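Local structure of 165aa long hypothetical protein (2DC4) at residues E30-Y35 against V97-R102; K42-R47 against S55-K60. The protein is of unknown function but probably binds a triphosphate-bearing substrate inside its antiparallel beta barrel. All blocks are in the same frame, centred on the assembly; numbering follows the deposited sequence.

Overall arrangement
Interactions 1 and 2 lie in one antiparallel sheet that closes into the barrel of the CYTH domain. Strands 24-36 and 42-49 are neighbours in it, so the two contacts sit on adjoining seams, their centres about 11 Å apart. Interaction 2 is nested within the chain loop that interaction 1 closes. Both turn charged and polar groups to one face, where Asp33 pairs with Arg47 and Tyr35 with Arg45. The other face differs. In 30-35 against 97-102 it is partly exposed and carries salt bridges. In 42-47 against 55-60 it is largely apolar, buried under helix 80-89 and Leu86 of the second subunit.

Interaction 1 of 2, residues E30-Y35 against V97-R102; sequences EQEDVY and VVKKRR
Two neighbouring antiparallel strands of the CYTH barrel meet here, with Gln31 paired to Lys100 and Asp33 to Val98. Both are hydrogen-bonded pairs. Asp33 N reaches Val98 O at 2.8 Å with a nearly straight bond, 175° at the hydrogen. On the face of Gln31, Asp33, Val98 and Lys100, the Lys100 chain is folded by bends at chi3 and chi4. Its NZ thereby turns back over the neighbouring strand and donates to Gln31 OE1 at 2.9 Å, nearly in line with the amide C=O. The same NZ makes a weak, salt-bridged bond of 3.4 Å to Asp33 OD2. Two waters fill out this group. Water 1 joins Asp33 OD2, Tyr35 OH and Lys100 NZ; water 2 accepts from Lys100 NZ at 2.7 Å and donates to Val98 O. Gln31 OE1 also lies 3.6 Å above the guanidinium plane of Arg102, over its centre, while Gln31 NE2 bonds to Glu29. Asp33 OD1 is taken by Arg47, Tyr35 OH by Arg45, and Arg102 NE by Asn115. Beyond the lysine, Val98 CG2 packs against Tyr35 CE1 at 3.7 Å. The opposite face is partly exposed. There Lys99 and Glu32 run side by side, and Lys99 NZ meets Glu32 OE1 at 3.0 Å from above the carboxylate plane. Glu30 and Arg101 also lie side by side in a long ion pair. The chemistry suggests a buried, polar and largely basic wall in which Asp33 probably offsets part of the charge of Lys100 and Arg47. This is consistent with the anion-binding tunnel of CYTH relatives.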
loop_
_atom_site.group_PDB
_atom_site.type_symbol
_atom_site.label_atom_id
_atom_site.label_comp_id
_atom_site.label_asym_id
_atom_site.label_seq_id
_atom_site.Cartn_x
_atom_site.Cartn_y
_atom_site.Cartn_z
ATOM N N GLU A 30 10.488 -8.605 15.067
ATOM C CA GLU A 30 9.902 -7.720 16.070
ATOM C C GLU A 30 8.855 -6.940 15.293
ATOM O O GLU A 30 9.180 -6.032 14.525
ATOM C CB GLU A 30 10.969 -6.790 16.649
ATOM C CG GLU A 30 12.101 -7.548 17.337
ATOM C CD GLU A 30 13.095 -6.633 18.017
ATOM O OE1 GLU A 30 12.674 -5.853 18.896
ATOM O OE2 GLU A 30 14.298 -6.698 17.678
ATOM N N GLN A 31 7.591 -7.306 15.494
ATOM C CA GLN A 31 6.492 -6.707 14.752
ATOM C C GLN A 31 5.605 -5.733 15.508
ATOM O O GLN A 31 5.376 -5.866 16.710
ATOM C CB GLN A 31 5.602 -7.820 14.186
ATOM C CG GLN A 31 6.362 -9.025 13.641
ATOM C CD GLN A 31 5.430 -10.112 13.151
ATOM O OE1 GLN A 31 4.372 -10.344 13.738
ATOM N NE2 GLN A 31 5.819 -10.795 12.073
ATOM N N GLU A 32 5.099 -4.752 14.773
ATOM C CA GLU A 32 4.184 -3.762 15.319
ATOM C C GLU A 32 3.086 -3.631 14.274
ATOM O O GLU A 32 3.347 -3.187 13.152
ATOM C CB GLU A 32 4.884 -2.413 15.516
ATOM C CG GLU A 32 3.985 -1.347 16.134
ATOM C CD GLU A 32 4.700 -0.028 16.375
ATOM O OE1 GLU A 32 5.815 -0.050 16.939
ATOM O OE2 GLU A 32 4.139 1.029 16.012
ATOM N N ASP A 33 1.874 -4.049 14.635
ATOM C CA ASP A 33 0.732 -3.995 13.729
ATOM C C ASP A 33 -0.299 -2.968 14.146
ATOM O O ASP A 33 -0.753 -2.968 15.287
ATOM C CB ASP A 33 0.011 -5.345 13.663
ATOM C CG ASP A 33 0.914 -6.479 13.257
ATOM O OD1 ASP A 33 1.934 -6.219 12.594
ATOM O OD2 ASP A 33 0.586 -7.640 13.592
ATOM N N VAL A 34 -0.675 -2.095 13.218
ATOM C CA VAL A 34 -1.705 -1.106 13.497
ATOM C C VAL A 34 -2.956 -1.579 12.759
ATOM O O VAL A 34 -2.994 -1.620 11.525
ATOM C CB VAL A 34 -1.296 0.306 13.012
ATOM C CG1 VAL A 34 -2.462 1.267 13.168
ATOM C CG2 VAL A 34 -0.104 0.792 13.807
ATOM N N TYR A 35 -3.970 -1.973 13.523
ATOM C CA TYR A 35 -5.215 -2.468 12.947
ATOM C C TYR A 35 -6.250 -1.388 12.717
ATOM O O TYR A 35 -6.349 -0.437 13.485
ATOM C CB TYR A 35 -5.841 -3.539 13.843
ATOM C CG TYR A 35 -5.182 -4.893 13.758
ATOM C CD1 TYR A 35 -3.986 -5.152 14.421
ATOM C CD2 TYR A 35 -5.764 -5.921 13.016
ATOM C CE1 TYR A 35 -3.384 -6.403 14.352
ATOM C CE2 TYR A 35 -5.170 -7.177 12.938
ATOM C CZ TYR A 35 -3.985 -7.411 13.609
ATOM O OH TYR A 35 -3.392 -8.650 13.530
ATOM N N VAL A 97 -3.236 -1.581 18.440
ATOM C CA VAL A 97 -1.880 -1.860 18.002
ATOM C C VAL A 97 -1.360 -3.109 18.686
ATOM O O VAL A 97 -1.351 -3.188 19.912
ATOM C CB VAL A 97 -0.930 -0.694 18.337
ATOM C CG1 VAL A 97 0.489 -1.032 17.882
ATOM C CG2 VAL A 97 -1.420 0.589 17.674
ATOM N N VAL A 98 -0.939 -4.087 17.891
ATOM C CA VAL A 98 -0.408 -5.329 18.437
ATOM C C VAL A 98 1.099 -5.344 18.251
ATOM O O VAL A 98 1.593 -5.181 17.135
ATOM C CB VAL A 98 -0.993 -6.575 17.733
ATOM C CG1 VAL A 98 -0.347 -7.839 18.301
ATOM C CG2 VAL A 98 -2.505 -6.626 17.912
ATOM N N LYS A 99 1.825 -5.541 19.345
ATOM C CA LYS A 99 3.276 -5.587 19.297
ATOM C C LYS A 99 3.728 -6.955 19.769
ATOM O O LYS A 99 3.309 -7.427 20.827
ATOM C CB LYS A 99 3.878 -4.506 20.194
ATOM C CG LYS A 99 3.526 -3.089 19.766
ATOM C CD LYS A 99 4.170 -2.053 20.681
ATOM C CE LYS A 99 5.689 -2.116 20.619
ATOM N NZ LYS A 99 6.204 -1.867 19.241
ATOM N N LYS A 100 4.582 -7.601 18.990
ATOM C CA LYS A 100 5.038 -8.921 19.384
ATOM C C LYS A 100 6.425 -9.240 18.863
ATOM O O LYS A 100 6.919 -8.598 17.936
ATOM C CB LYS A 100 4.060 -9.976 18.867
ATOM C CG LYS A 100 4.212 -10.254 17.374
ATOM C CD LYS A 100 3.347 -11.428 16.927
ATOM C CE LYS A 100 1.934 -10.997 16.555
ATOM N NZ LYS A 100 1.906 -10.262 15.250
ATOM N N ARG A 101 7.054 -10.231 19.481
ATOM C CA ARG A 101 8.360 -10.695 19.050
ATOM C C ARG A 101 8.059 -12.119 18.590
ATOM O O ARG A 101 7.619 -12.952 19.380
ATOM C CB ARG A 101 9.343 -10.694 20.218
ATOM C CG ARG A 101 10.794 -10.718 19.799
ATOM C CD ARG A 101 11.631 -9.836 20.720
ATOM N NE ARG A 101 12.973 -9.600 20.197
ATOM C CZ ARG A 101 13.965 -10.482 20.249
ATOM N NH1 ARG A 101 13.773 -11.668 20.807
ATOM N NH2 ARG A 101 15.153 -10.174 19.747
ATOM N N ARG A 102 8.277 -12.388 17.305
ATOM C CA ARG A 102 7.976 -13.695 16.731
ATOM C C ARG A 102 9.190 -14.533 16.345
ATOM O O ARG A 102 10.092 -14.063 15.647
ATOM C CB ARG A 102 7.077 -13.506 15.504
ATOM C CG ARG A 102 6.776 -14.782 14.721
ATOM C CD ARG A 102 5.860 -14.484 13.536
ATOM N NE ARG A 102 4.504 -14.156 13.969
ATOM C CZ ARG A 102 3.526 -13.756 13.158
ATOM N NH1 ARG A 102 3.744 -13.628 11.856
ATOM N NH2 ARG A 102 2.326 -13.484 13.651
HETATM O O HOH W 1 -1.094 -9.138 14.692
HETATM O O HOH W 2 2.521 -7.633 15.631
#

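Interaction 2 of 2, residues K42-R47 against S55-K60; sequences KLLRVR and SYITYK
Arg45 and Thr58 face each other in a hydrogen-bonded pair of the hairpin formed by strands 42-49 and 54-62. Arg45 N donates to Thr58 O at 3.0 Å, and Thr58 N returns a bond to Arg45 O. The Arg45 side chain leaves with CG set between the backbone N and the carbonyl carbon (chi1 72°), then runs extended to NE. CB stands 4.0 Å from Thr58 OG1. CG and CD pass the same hydroxyl, but the modelled approach of CG is too short to be trusted. NE is near OG1 too, at an angle too poor for a hydrogen bond. CZ lies 3.5 Å from Thr58 OG1. At the tip, Arg45 NH2 comes within 3.9 Å of Lys60 CE, and NH1 bonds to Tyr35 OH on the adjoining strand. Arg47 NH2 sits 3.2 Å above the guanidinium plane, over its centre; Arg47 is itself held by Asp33. With an alanine here, Tyr35 OH would probably lose this partner, and a gap would be likely to open between Thr58 and Arg47. Beside the arginines, Leu43 CB packs on Lys60 CB at 4.1 Å. The other face is chiefly apolar: Leu44 CD1 touches Ile57 CG2 at 4.2 Å, and Leu86 of the second subunit packs on both residues. At the start of 42-47, Lys42 NZ donates to Tyr59 OH at 2.9 Å and also pairs with Glu61. A hairpin with a basic face and an apolar face is consistent with a strand pair in the wall of a CYTH barrel.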
loop_
_atom_site.group_PDB
_atom_site.type_symbol
_atom_site.label_atom_id
_atom_site.label_comp_id
_atom_site.label_asym_id
_atom_site.label_seq_id
_atom_site.Cartn_x
_atom_site.Cartn_y
_atom_site.Cartn_z
ATOM N N LYS A 42 -13.891 -9.128 8.586
ATOM C CA LYS A 42 -12.683 -8.676 7.907
ATOM C C LYS A 42 -11.677 -7.975 8.817
ATOM O O LYS A 42 -12.048 -7.367 9.822
ATOM C CB LYS A 42 -13.071 -7.755 6.749
ATOM C CG LYS A 42 -14.051 -8.405 5.782
ATOM C CD LYS A 42 -14.535 -7.431 4.726
ATOM C CE LYS A 42 -15.560 -8.083 3.817
ATOM N NZ LYS A 42 -15.006 -9.295 3.145
ATOM N N LEU A 43 -10.402 -8.068 8.444
ATOM C CA LEU A 43 -9.303 -7.459 9.194
ATOM C C LEU A 43 -8.417 -6.648 8.257
ATOM O O LEU A 43 -8.248 -7.004 7.095
ATOM C CB LEU A 43 -8.437 -8.539 9.847
ATOM C CG LEU A 43 -9.060 -9.473 10.884
ATOM C CD1 LEU A 43 -8.091 -10.618 11.175
ATOM C CD2 LEU A 43 -9.371 -8.695 12.149
ATOM N N LEU A 44 -7.848 -5.566 8.775
ATOM C CA LEU A 44 -6.945 -4.723 7.994
ATOM C C LEU A 44 -5.872 -4.188 8.921
ATOM O O LEU A 44 -6.171 -3.635 9.980
ATOM C CB LEU A 44 -7.690 -3.540 7.361
ATOM C CG LEU A 44 -6.827 -2.549 6.561
ATOM C CD1 LEU A 44 -6.165 -3.260 5.388
ATOM C CD2 LEU A 44 -7.696 -1.405 6.066
ATOM N N ARG A 45 -4.615 -4.342 8.530
ATOM C CA ARG A 45 -3.545 -3.833 9.369
ATOM C C ARG A 45 -2.332 -3.441 8.555
ATOM O O ARG A 45 -2.146 -3.891 7.421
ATOM C CB ARG A 45 -3.113 -4.887 10.394
ATOM C CG ARG A 45 -2.339 -6.023 9.764
ATOM C CD ARG A 45 -1.945 -7.119 10.741
ATOM N NE ARG A 45 -1.231 -8.176 10.030
ATOM C CZ ARG A 45 -1.400 -9.474 10.251
ATOM N NH1 ARG A 45 -2.264 -9.887 11.167
ATOM N NH2 ARG A 45 -0.714 -10.359 9.539
ATOM N N VAL A 46 -1.519 -2.580 9.148
ATOM C CA VAL A 46 -0.269 -2.150 8.550
ATOM C C VAL A 46 0.780 -2.679 9.515
ATOM O O VAL A 46 0.779 -2.334 10.698
ATOM C CB VAL A 46 -0.145 -0.622 8.478
ATOM C CG1 VAL A 46 1.268 -0.246 8.051
ATOM C CG2 VAL A 46 -1.168 -0.061 7.505
ATOM N N ARG A 47 1.662 -3.531 9.012
ATOM C CA ARG A 47 2.710 -4.117 9.841
ATOM C C ARG A 47 4.098 -3.561 9.563
ATOM O O ARG A 47 4.476 -3.350 8.411
ATOM C CB ARG A 47 2.752 -5.636 9.641
ATOM C CG ARG A 47 4.014 -6.296 10.201
ATOM C CD ARG A 47 3.910 -7.822 10.189
ATOM N NE ARG A 47 2.839 -8.291 11.064
ATOM C CZ ARG A 47 2.378 -9.539 11.085
ATOM N NH1 ARG A 47 2.892 -10.454 10.275
ATOM N NH2 ARG A 47 1.400 -9.871 11.915
ATOM N N SER A 55 7.901 -3.639 5.739
ATOM C CA SER A 55 6.569 -3.162 6.103
ATOM C C SER A 55 5.565 -3.764 5.135
ATOM O O SER A 55 5.887 -3.998 3.964
ATOM C CB SER A 55 6.485 -1.631 6.035
ATOM O OG SER A 55 7.378 -1.033 6.958
ATOM N N TYR A 56 4.359 -4.026 5.628
ATOM C CA TYR A 56 3.310 -4.623 4.801
ATOM C C TYR A 56 1.916 -4.093 5.088
ATOM O O TYR A 56 1.637 -3.554 6.157
ATOM C CB TYR A 56 3.237 -6.145 5.026
ATOM C CG TYR A 56 4.510 -6.889 4.753
ATOM C CD1 TYR A 56 5.512 -6.982 5.720
ATOM C CD2 TYR A 56 4.740 -7.460 3.504
ATOM C CE1 TYR A 56 6.719 -7.626 5.441
ATOM C CE2 TYR A 56 5.936 -8.101 3.216
ATOM C CZ TYR A 56 6.922 -8.179 4.183
ATOM O OH TYR A 56 8.110 -8.789 3.874
ATOM N N ILE A 57 1.039 -4.241 4.104
ATOM C CA ILE A 57 -0.361 -3.916 4.309
ATOM C C ILE A 57 -0.964 -5.305 4.210
ATOM O O ILE A 57 -0.635 -6.059 3.287
ATOM C CB ILE A 57 -0.971 -3.047 3.199
ATOM C CG1 ILE A 57 -0.415 -1.626 3.294
ATOM C CG2 ILE A 57 -2.503 -3.061 3.328
ATOM C CD1 ILE A 57 -0.993 -0.659 2.262
ATOM N N THR A 58 -1.813 -5.665 5.162
ATOM C CA THR A 58 -2.437 -6.980 5.132
ATOM C C THR A 58 -3.941 -6.909 5.359
ATOM O O THR A 58 -4.424 -6.220 6.260
ATOM C CB THR A 58 -1.845 -7.922 6.200
ATOM O OG1 THR A 58 -2.201 -7.432 7.494
ATOM C CG2 THR A 58 -0.334 -8.005 6.090
ATOM N N TYR A 59 -4.669 -7.633 4.520
ATOM C CA TYR A 59 -6.124 -7.713 4.588
ATOM C C TYR A 59 -6.469 -9.178 4.791
ATOM O O TYR A 59 -5.892 -10.052 4.141
ATOM C CB TYR A 59 -6.744 -7.234 3.273
ATOM C CG TYR A 59 -8.231 -7.513 3.133
ATOM C CD1 TYR A 59 -9.183 -6.627 3.635
ATOM C CD2 TYR A 59 -8.680 -8.665 2.489
ATOM C CE1 TYR A 59 -10.549 -6.880 3.495
ATOM C CE2 TYR A 59 -10.042 -8.929 2.345
ATOM C CZ TYR A 59 -10.969 -8.033 2.847
ATOM O OH TYR A 59 -12.319 -8.279 2.689
ATOM N N LYS A 60 -7.405 -9.444 5.691
ATOM C CA LYS A 60 -7.822 -10.815 5.941
ATOM C C LYS A 60 -9.322 -10.920 6.092
ATOM O O LYS A 60 -9.988 -9.996 6.556
ATOM C CB LYS A 60 -7.179 -11.369 7.211
ATOM C CG LYS A 60 -5.685 -11.605 7.137
ATOM C CD LYS A 60 -5.210 -12.366 8.366
ATOM C CE LYS A 60 -3.711 -12.616 8.323
ATOM N NZ LYS A 60 -3.239 -13.412 9.493
#